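Local coordinates for protein probable fimbrial chaperone YadV (Escherichia coli K-12, PDB 5GHU) that probably acts as a periplasmic chaperone for pilin subunits in the assembly of fimbriae of the chaperone-usher type, at residues 88-93 and 116-121. Numbering follows the deposited sequence.
Sequences FWFNVL and TRIKLF
Trp89 and Lys119 face each other in an antiparallel ladder of the immunoglobulin-like, PapD-type N-terminal domain, where strands 86-95 and 114-123 are neighbours and strand 9-13 adjoins the latter. The pairing illustrates how a two-residue periodicity sorts side chains. Six backbone hydrogen bonds join Phe88 to Leu120, Phe90 to Ile118 and Val92 to Thr116 reciprocally; the shortest, at 2.7 Å, runs from Leu120 N to Phe88 O. The shortest of four CA-H...O contacts runs from Arg117 CA to Phe90 O, 3.2 Å.

On the face bearing Trp89, the indole is sandwiched. The Arg117 guanidinium lies flat on one side, its plane 19° from the ring and CZ 4.0 Å from the centroid of the six-membered ring, a cation-pi stack; a bend at chi3 (-38°) lays the group there. Against the opposite side Lys119 CG makes a CH-pi contact, 3.7 Å from the same centroid, its extended chain carrying NZ onward to a weak hydrogen bond with Ser162. Without the indole, as with an alanine here, the guanidinium is likely to lose its stacking platform and be freer to swing, and the lysine methylenes their aromatic neighbour. Asn91, beside Arg117, has its OD1 hydrogen-bonded by Arg115.

Across the other face the apolar pairs are two: Phe88 CD1 meets Leu120 CD2 at 4.1 Å, and Ile118 CG1 sits at the edge of the Phe90 ring, 4.0 Å from Phe90 CB.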
ATOM      1  N   PHE A  88      -5.049  -0.895  -6.078  1.00 22.69           N
ATOM      2  CA  PHE A  88      -4.384  -1.483  -7.249  1.00 25.30           C
ATOM      3  C   PHE A  88      -2.899  -1.409  -7.073  1.00 24.16           C
ATOM      4  O   PHE A  88      -2.392  -0.768  -6.133  1.00 22.62           O
ATOM      5  CB  PHE A  88      -4.831  -0.772  -8.552  1.00 21.60           C
ATOM      6  CG  PHE A  88      -6.299  -0.821  -8.737  1.00 24.37           C
ATOM      7  CD1 PHE A  88      -7.129   0.129  -8.151  1.00 25.41           C
ATOM      8  CD2 PHE A  88      -6.869  -1.843  -9.460  1.00 30.40           C
ATOM      9  CE1 PHE A  88      -8.495   0.023  -8.294  1.00 28.58           C
ATOM     10  CE2 PHE A  88      -8.260  -1.932  -9.583  1.00 35.59           C
ATOM     11  CZ  PHE A  88      -9.047  -0.963  -8.983  1.00 33.52           C
ATOM     12  N   TRP A  89      -2.202  -2.120  -7.959  1.00 25.90           N
ATOM     13  CA  TRP A  89      -0.751  -2.067  -7.979  1.00 25.98           C
ATOM     14  C   TRP A  89      -0.192  -1.412  -9.222  1.00 22.56           C
ATOM     15  O   TRP A  89      -0.510  -1.801 -10.333  1.00 25.00           O
ATOM     16  CB  TRP A  89      -0.200  -3.485  -7.839  1.00 28.61           C
ATOM     17  CG  TRP A  89      -0.466  -3.915  -6.433  1.00 36.15           C
ATOM     18  CD1 TRP A  89      -1.628  -4.451  -5.933  1.00 44.77           C
ATOM     19  CD2 TRP A  89       0.413  -3.756  -5.324  1.00 32.74           C
ATOM     20  NE1 TRP A  89      -1.507  -4.658  -4.588  1.00 45.57           N
ATOM     21  CE2 TRP A  89      -0.258  -4.247  -4.189  1.00 43.59           C
ATOM     22  CE3 TRP A  89       1.698  -3.252  -5.179  1.00 34.84           C
ATOM     23  CZ2 TRP A  89       0.335  -4.271  -2.939  1.00 47.21           C
ATOM     24  CZ3 TRP A  89       2.280  -3.279  -3.946  1.00 43.67           C
ATOM     25  CH2 TRP A  89       1.607  -3.786  -2.842  1.00 44.57           C
ATOM     26  N   PHE A  90       0.619  -0.394  -8.996  1.00 22.78           N
ATOM     27  CA  PHE A  90       1.371   0.239 -10.081  1.00 21.77           C
ATOM     28  C   PHE A  90       2.722  -0.453 -10.219  1.00 24.17           C
ATOM     29  O   PHE A  90       3.519  -0.444  -9.280  1.00 27.15           O
ATOM     30  CB  PHE A  90       1.563   1.750  -9.794  1.00 23.20           C
ATOM     31  CG  PHE A  90       2.380   2.453 -10.854  1.00 25.42           C
ATOM     32  CD1 PHE A  90       1.941   2.483 -12.159  1.00 25.44           C
ATOM     33  CD2 PHE A  90       3.636   2.955 -10.571  1.00 22.70           C
ATOM     34  CE1 PHE A  90       2.679   3.069 -13.175  1.00 27.50           C
ATOM     35  CE2 PHE A  90       4.385   3.548 -11.570  1.00 28.36           C
ATOM     36  CZ  PHE A  90       3.911   3.584 -12.890  1.00 29.29           C
ATOM     37  N   ASN A  91       2.958  -1.045 -11.392  1.00 25.64           N
ATOM     38  CA  ASN A  91       4.163  -1.821 -11.661  1.00 26.33           C
ATOM     39  C   ASN A  91       5.102  -1.143 -12.600  1.00 28.09           C
ATOM     40  O   ASN A  91       4.659  -0.583 -13.605  1.00 27.12           O
ATOM     41  CB  ASN A  91       3.810  -3.162 -12.323  1.00 28.21           C
ATOM     42  CG  ASN A  91       2.954  -4.053 -11.438  1.00 35.49           C
ATOM     43  OD1 ASN A  91       3.458  -4.998 -10.867  1.00 38.52           O
ATOM     44  ND2 ASN A  91       1.669  -3.761 -11.337  1.00 34.17           N
ATOM     45  N   VAL A  92       6.395  -1.282 -12.311  1.00 27.15           N
ATOM     46  CA  VAL A  92       7.481  -0.836 -13.155  1.00 27.17           C
ATOM     47  C   VAL A  92       8.460  -1.973 -13.367  1.00 30.98           C
ATOM     48  O   VAL A  92       8.948  -2.559 -12.406  1.00 34.11           O
ATOM     49  CB  VAL A  92       8.163   0.358 -12.494  1.00 28.16           C
ATOM     50  CG1 VAL A  92       9.388   0.753 -13.262  1.00 33.05           C
ATOM     51  CG2 VAL A  92       7.129   1.472 -12.399  1.00 31.96           C
ATOM     52  N   LEU A  93       8.732  -2.287 -14.626  1.00 30.86           N
ATOM     53  CA  LEU A  93       9.629  -3.400 -14.964  1.00 30.56           C
ATOM     54  C   LEU A  93      10.751  -2.857 -15.838  1.00 35.14           C
ATOM     55  O   LEU A  93      10.472  -2.274 -16.865  1.00 37.23           O
ATOM     56  CB  LEU A  93       8.821  -4.522 -15.681  1.00 31.93           C
ATOM     57  CG  LEU A  93       9.479  -5.816 -16.191  1.00 43.09           C
ATOM     58  CD1 LEU A  93      10.201  -5.634 -17.526  1.00 52.10           C
ATOM     59  CD2 LEU A  93      10.439  -6.306 -15.163  1.00 49.47           C
ATOM     60  N   THR A 116       9.351  -3.560  -9.814  1.00 34.62           N
ATOM     61  CA  THR A 116       8.984  -2.949  -8.554  1.00 36.00           C
ATOM     62  C   THR A 116       7.503  -2.581  -8.628  1.00 33.58           C
ATOM     63  O   THR A 116       6.986  -2.322  -9.696  1.00 35.46           O
ATOM     64  CB  THR A 116       9.842  -1.690  -8.258  1.00 46.05           C
ATOM     65  OG1 THR A 116      11.170  -2.113  -7.927  1.00 51.99           O
ATOM     66  CG2 THR A 116       9.289  -0.911  -7.081  1.00 46.19           C
ATOM     67  N   ARG A 117       6.815  -2.613  -7.498  1.00 32.08           N
ATOM     68  CA  ARG A 117       5.380  -2.293  -7.461  1.00 32.68           C
ATOM     69  C   ARG A 117       5.123  -1.378  -6.274  1.00 34.66           C
ATOM     70  O   ARG A 117       5.702  -1.603  -5.217  1.00 34.10           O
ATOM     71  CB  ARG A 117       4.505  -3.542  -7.277  1.00 40.69           C
ATOM     72  CG  ARG A 117       4.632  -4.638  -8.299  1.00 55.10           C
ATOM     73  CD  ARG A 117       3.670  -5.775  -7.965  1.00 53.36           C
ATOM     74  NE  ARG A 117       3.602  -5.995  -6.525  1.00 64.42           N
ATOM     75  CZ  ARG A 117       2.724  -6.798  -5.932  1.00 65.94           C
ATOM     76  NH1 ARG A 117       1.833  -7.458  -6.661  1.00 62.26           N
ATOM     77  NH2 ARG A 117       2.729  -6.931  -4.611  1.00 66.82           N
ATOM     78  N   ILE A 118       4.219  -0.405  -6.424  1.00 27.82           N
ATOM     79  CA  ILE A 118       3.687   0.374  -5.292  1.00 24.31           C
ATOM     80  C   ILE A 118       2.182   0.402  -5.373  1.00 23.20           C
ATOM     81  O   ILE A 118       1.604   0.136  -6.420  1.00 25.43           O
ATOM     82  CB  ILE A 118       4.177   1.852  -5.255  1.00 26.42           C
ATOM     83  CG1 ILE A 118       3.717   2.625  -6.491  1.00 27.79           C
ATOM     84  CG2 ILE A 118       5.681   1.927  -5.055  1.00 28.48           C
ATOM     85  CD1 ILE A 118       4.124   4.103  -6.446  1.00 28.09           C
ATOM     86  N   LYS A 119       1.529   0.667  -4.250  1.00 22.77           N
ATOM     87  CA  LYS A 119       0.058   0.689  -4.217  1.00 21.38           C
ATOM     88  C   LYS A 119      -0.508   1.969  -4.806  1.00 21.28           C
ATOM     89  O   LYS A 119       0.025   3.076  -4.591  1.00 22.02           O
ATOM     90  CB  LYS A 119      -0.440   0.578  -2.781  1.00 23.01           C
ATOM     91  CG  LYS A 119      -0.109  -0.783  -2.164  1.00 23.94           C
ATOM     92  CD  LYS A 119      -0.363  -0.692  -0.619  1.00 29.63           C
ATOM     93  CE  LYS A 119       0.185  -1.881   0.180  1.00 35.61           C
ATOM     94  NZ  LYS A 119       0.144  -1.586   1.665  1.00 29.72           N
ATOM     95  N   LEU A 120      -1.620   1.794  -5.508  1.00 20.38           N
ATOM     96  CA  LEU A 120      -2.450   2.940  -5.934  1.00 22.13           C
ATOM     97  C   LEU A 120      -3.793   2.810  -5.222  1.00 21.37           C
ATOM     98  O   LEU A 120      -4.445   1.765  -5.271  1.00 21.29           O
ATOM     99  CB  LEU A 120      -2.644   2.954  -7.452  1.00 21.93           C
ATOM    100  CG  LEU A 120      -3.572   4.101  -7.911  1.00 23.43           C
ATOM    101  CD1 LEU A 120      -3.103   4.617  -9.308  1.00 23.96           C
ATOM    102  CD2 LEU A 120      -5.024   3.642  -7.988  1.00 24.66           C
ATOM    103  N   PHE A 121      -4.207   3.852  -4.508  1.00 18.23           N
ATOM    104  CA  PHE A 121      -5.507   3.814  -3.846  1.00 16.96           C
ATOM    105  C   PHE A 121      -6.452   4.687  -4.609  1.00 21.17           C
ATOM    106  O   PHE A 121      -6.219   5.920  -4.704  1.00 20.59           O
ATOM    107  CB  PHE A 121      -5.412   4.307  -2.376  1.00 20.94           C
ATOM    108  CG  PHE A 121      -4.515   3.451  -1.521  1.00 18.21           C
ATOM    109  CD1 PHE A 121      -5.003   2.314  -0.957  1.00 18.97           C
ATOM    110  CD2 PHE A 121      -3.171   3.791  -1.293  1.00 20.03           C
ATOM    111  CE1 PHE A 121      -4.186   1.500  -0.137  1.00 20.34           C
ATOM    112  CE2 PHE A 121      -2.320   2.928  -0.508  1.00 22.61           C
ATOM    113  CZ  PHE A 121      -2.840   1.810   0.079  1.00 21.03           C
TER